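Local coordinates for conserved hypothetical protein (Bacteroides thetaiotaomicron, PDB 2HQY) that binds coenzyme A and is probably a GNAT-like acyl- or aminoacyl-transferase of unknown substrate, at residues A[274-277]-A[278-282]; A[115-118]-A[119-122]. All blocks are in the same frame, centred on the assembly; numbering follows the deposited sequence.

Two local contacts, far apart along the chain, lie side by side in an acetyltransferase-like fold. Contact 2 comes first, in the connection between strands 112-116 and 122-126; contact 1 follows much later, in helix 273-281, which leads toward strand 286-295. Their centres are about 15 Å apart. Strand 286-295 pairs with both 112-116 and 122-126, so the turn and the helix belong to the same strand framework. They also touch directly, R276 NH2 approaching R118 NH1 to 3.8 Å. Both arginines reach D269 OD2, through R276 NE and R118 NH1, and this carboxylate probably balances their charges. Contact 1 reaches coenzyme A through L275.

Contact 1: residues A[274-277]-A[278-282]; sequences GLRK and AKLSY
The helix 273-281 borders the coenzyme A pocket, and its last turns are a plain example of i to i+4 bonding that is joined by a side-chain bond at the C-terminal end. A278 N donates to G274 O at 3.0 Å, K279 N to L275 O and L280 N to R276 O follow in step, and S281 N to K277 O is the most bent of the four, with an N-H...O angle of 137°. There the hydroxyl takes part: S281 OG, set between its own backbone N and carbonyl carbon (chi1 74°), turns back and donates to A278 O at 2.6 Å, a side-chain-to-backbone bond to the carbonyl three residues back. K141 NZ also bonds to this hydroxyl. Replacing the serine by alanine removes the hydroxyl, which is likely to cost A278 O this short bond and K141 NZ one of its partners.

Around this backbone, R276 and L280 lie side by side and point the same way, both touching Y123 of strand 122-126, while the guanidinium continues to a salt bridge with D269. K279 stretches beyond CG to carry NZ to the carbonyls of R266 and E268. Its CE passes L275 CD1 at 4.3 Å, beside the leucine that touches coenzyme A. The closest side-chain meeting between the two halves is R276 CG against L280 CD1, 3.8 Å apart.

Contact 2: residues A[115-118]-A[119-122]; sequences TEDR and AYAD
D117 grips the residues after it twice, at the start of a single 3-10 turn that links strand 112-116 to strand 122-126. Its carboxylate oxygen OD1 accepts A119 N at 3.0 Å, from above the carboxylate plane, in the manner of an Asx turn, while its carbonyl O takes Y120 N at 2.9 Å with a nearly straight N-H...O angle of 164°. D117 CG lies anti to the backbone N (chi1 -174°), which swings OD1 forward over the turn. One residue on, A121 N repeats the i to i+3 pattern with R118 O at 3.2 Å. A water sits within hydrogen-bonding distance of R118 O and A121 O, 2.7 Å from the latter, bridging the turn where the chain straightens.

Beyond the polar core, R118 bonds through NH2 to Y123 OH and through NH1 to D269, passing A121 CB on the way. A121 itself rests on I287 of strand 286-295. The Y120 ring has A119 CB over one face, 4.2 Å above its centre. D117 crosses the ring obliquely near CD2 and CE2, with the ring and carboxylate planes turned 75° apart and Y120 CE2 3.4 Å from D117 OD2.

Contact 1: residues A[274-277]-A[278-282]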
loop_
_atom_site.group_PDB
_atom_site.type_symbol
_atom_site.label_atom_id
_atom_site.label_comp_id
_atom_site.label_asym_id
_atom_site.label_seq_id
_atom_site.Cartn_x
_atom_site.Cartn_y
_atom_site.Cartn_z
ATOM N N GLY A 274 -2.552 15.105 -24.952
ATOM C CA GLY A 274 -3.726 15.882 -24.543
ATOM C C GLY A 274 -3.511 16.642 -23.255
ATOM O O GLY A 274 -3.836 17.829 -23.161
ATOM N N LEU A 275 -2.948 15.954 -22.268
ATOM C CA LEU A 275 -2.660 16.517 -20.961
ATOM C C LEU A 275 -1.595 17.611 -21.073
ATOM O O LEU A 275 -1.680 18.642 -20.401
ATOM C CB LEU A 275 -2.171 15.406 -20.038
ATOM C CG LEU A 275 -2.402 15.402 -18.522
ATOM C CD1 LEU A 275 -3.835 15.766 -18.111
ATOM C CD2 LEU A 275 -2.043 14.021 -17.984
ATOM N N ARG A 276 -0.591 17.368 -21.912
ATOM C CA ARG A 276 0.490 18.337 -22.103
ATOM C C ARG A 276 -0.041 19.639 -22.687
ATOM O O ARG A 276 0.315 20.713 -22.215
ATOM C CB ARG A 276 1.574 17.751 -23.005
ATOM C CG ARG A 276 2.703 18.722 -23.410
ATOM C CD ARG A 276 3.884 17.886 -24.025
ATOM N NE ARG A 276 4.469 17.025 -22.986
ATOM C CZ ARG A 276 5.403 16.095 -23.173
ATOM N NH1 ARG A 276 5.901 15.855 -24.382
ATOM N NH2 ARG A 276 5.836 15.390 -22.141
ATOM N N LYS A 277 -0.851 19.542 -23.749
ATOM C CA LYS A 277 -1.476 20.738 -24.338
ATOM C C LYS A 277 -2.384 21.458 -23.355
ATOM O O LYS A 277 -2.340 22.684 -23.281
ATOM C CB LYS A 277 -2.217 20.423 -25.645
ATOM C CG LYS A 277 -1.252 20.267 -26.850
ATOM C CD LYS A 277 -1.997 19.941 -28.122
ATOM C CE LYS A 277 -2.507 18.502 -28.115
ATOM N NZ LYS A 277 -3.103 18.162 -29.437
ATOM N N ALA A 278 -3.177 20.707 -22.583
ATOM C CA ALA A 278 -4.019 21.280 -21.539
ATOM C C ALA A 278 -3.197 22.086 -20.508
ATOM O O ALA A 278 -3.524 23.227 -20.196
ATOM C CB ALA A 278 -4.836 20.169 -20.856
ATOM N N LYS A 279 -2.122 21.480 -19.994
ATOM C CA LYS A 279 -1.319 22.113 -18.952
ATOM C C LYS A 279 -0.506 23.302 -19.508
ATOM O O LYS A 279 -0.383 24.338 -18.842
ATOM C CB LYS A 279 -0.444 21.077 -18.229
ATOM C CG LYS A 279 -1.311 20.060 -17.432
ATOM C CD LYS A 279 -0.558 19.181 -16.443
ATOM C CE LYS A 279 -1.618 18.428 -15.583
ATOM N NZ LYS A 279 -1.140 17.316 -14.707
ATOM N N LEU A 280 0.019 23.170 -20.733
ATOM C CA LEU A 280 0.670 24.324 -21.367
ATOM C C LEU A 280 -0.292 25.502 -21.602
ATOM O O LEU A 280 0.131 26.663 -21.546
ATOM C CB LEU A 280 1.333 23.930 -22.695
ATOM C CG LEU A 280 2.603 23.097 -22.594
ATOM C CD1 LEU A 280 2.958 22.508 -23.977
ATOM C CD2 LEU A 280 3.775 23.914 -22.026
ATOM N N SER A 281 -1.557 25.201 -21.888
ATOM C CA SER A 281 -2.569 26.221 -22.246
ATOM C C SER A 281 -2.865 27.166 -21.079
ATOM O O SER A 281 -3.376 28.270 -21.293
ATOM C CB SER A 281 -3.890 25.596 -22.751
ATOM O OG SER A 281 -4.680 25.020 -21.691
ATOM N N TYR A 282 -2.581 26.722 -19.847
ATOM C CA TYR A 282 -2.783 27.576 -18.667
ATOM C C TYR A 282 -1.534 28.416 -18.332
ATOM O O TYR A 282 -1.483 29.071 -17.293
ATOM C CB TYR A 282 -3.219 26.736 -17.459
ATOM C CG TYR A 282 -4.724 26.602 -17.346
ATOM C CD1 TYR A 282 -5.375 25.430 -17.738
ATOM C CD2 TYR A 282 -5.505 27.664 -16.871
ATOM C CE1 TYR A 282 -6.775 25.307 -17.638
ATOM C CE2 TYR A 282 -6.902 27.561 -16.772
ATOM C CZ TYR A 282 -7.536 26.389 -17.156
ATOM O OH TYR A 282 -8.912 26.295 -17.059
#

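Contact 2: residues A[115-118]-A[119-122]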
loop_
_atom_site.group_PDB
_atom_site.type_symbol
_atom_site.label_atom_id
_atom_site.label_comp_id
_atom_site.label_asym_id
_atom_site.label_seq_id
_atom_site.Cartn_x
_atom_site.Cartn_y
_atom_site.Cartn_z
ATOM N N THR A 115 19.851 11.752 -15.412
ATOM C CA THR A 115 18.912 11.534 -16.517
ATOM C C THR A 115 17.597 12.238 -16.200
ATOM O O THR A 115 17.253 12.438 -15.035
ATOM C CB THR A 115 18.665 10.029 -16.766
ATOM O OG1 THR A 115 18.112 9.428 -15.586
ATOM C CG2 THR A 115 19.963 9.311 -17.136
ATOM N N GLU A 116 16.862 12.610 -17.238
ATOM C CA GLU A 116 15.663 13.399 -17.058
ATOM C C GLU A 116 14.603 12.859 -18.020
ATOM O O GLU A 116 14.926 12.373 -19.097
ATOM C CB GLU A 116 16.005 14.870 -17.336
ATOM C CG GLU A 116 14.937 15.897 -17.009
ATOM C CD GLU A 116 14.100 16.256 -18.217
ATOM O OE1 GLU A 116 14.546 15.946 -19.354
ATOM O OE2 GLU A 116 13.001 16.846 -18.034
ATOM N N ASP A 117 13.346 12.916 -17.602
ATOM C CA ASP A 117 12.239 12.516 -18.455
ATOM C C ASP A 117 11.188 13.611 -18.342
ATOM O O ASP A 117 10.573 13.797 -17.297
ATOM C CB ASP A 117 11.692 11.134 -18.041
ATOM C CG ASP A 117 10.625 10.599 -19.006
ATOM O OD1 ASP A 117 10.046 11.396 -19.777
ATOM O OD2 ASP A 117 10.372 9.368 -18.999
ATOM N N ARG A 118 11.018 14.353 -19.433
ATOM C CA ARG A 118 10.093 15.469 -19.506
ATOM C C ARG A 118 8.643 15.091 -19.086
ATOM O O ARG A 118 7.886 15.938 -18.607
ATOM C CB ARG A 118 10.154 16.026 -20.932
ATOM C CG ARG A 118 9.160 17.095 -21.269
ATOM C CD ARG A 118 9.317 18.341 -20.402
ATOM N NE ARG A 118 8.330 19.350 -20.792
ATOM C CZ ARG A 118 7.034 19.287 -20.491
ATOM N NH1 ARG A 118 6.566 18.274 -19.749
ATOM N NH2 ARG A 118 6.208 20.251 -20.903
ATOM N N ALA A 119 8.298 13.811 -19.238
ATOM C CA ALA A 119 6.993 13.284 -18.825
ATOM C C ALA A 119 6.716 13.532 -17.357
ATOM O O ALA A 119 5.565 13.615 -16.961
ATOM C CB ALA A 119 6.923 11.810 -19.106
ATOM N N TYR A 120 7.781 13.647 -16.562
ATOM C CA TYR A 120 7.666 13.811 -15.113
ATOM C C TYR A 120 7.890 15.210 -14.561
ATOM O O TYR A 120 7.867 15.400 -13.340
ATOM C CB TYR A 120 8.566 12.791 -14.409
ATOM C CG TYR A 120 8.209 11.397 -14.853
ATOM C CD1 TYR A 120 6.961 10.857 -14.565
ATOM C CD2 TYR A 120 9.099 10.644 -15.602
ATOM C CE1 TYR A 120 6.616 9.586 -15.003
ATOM C CE2 TYR A 120 8.771 9.384 -16.028
ATOM C CZ TYR A 120 7.531 8.864 -15.729
ATOM O OH TYR A 120 7.219 7.591 -16.172
ATOM N N ALA A 121 8.076 16.182 -15.439
ATOM C CA ALA A 121 8.232 17.575 -15.016
ATOM C C ALA A 121 6.906 18.079 -14.445
ATOM O O ALA A 121 5.852 17.668 -14.924
ATOM C CB ALA A 121 8.665 18.448 -16.201
ATOM N N ASP A 122 6.967 18.950 -13.435
ATOM C CA ASP A 122 5.770 19.568 -12.850
ATOM C C ASP A 122 5.493 20.900 -13.522
ATOM O O ASP A 122 6.413 21.682 -13.814
ATOM C CB ASP A 122 5.934 19.864 -11.361
ATOM C CG ASP A 122 5.860 18.639 -10.481
ATOM O OD1 ASP A 122 5.432 17.546 -10.925
ATOM O OD2 ASP A 122 6.222 18.799 -9.303
HETATM O O HOH W 1 5.146 16.840 -17.342
#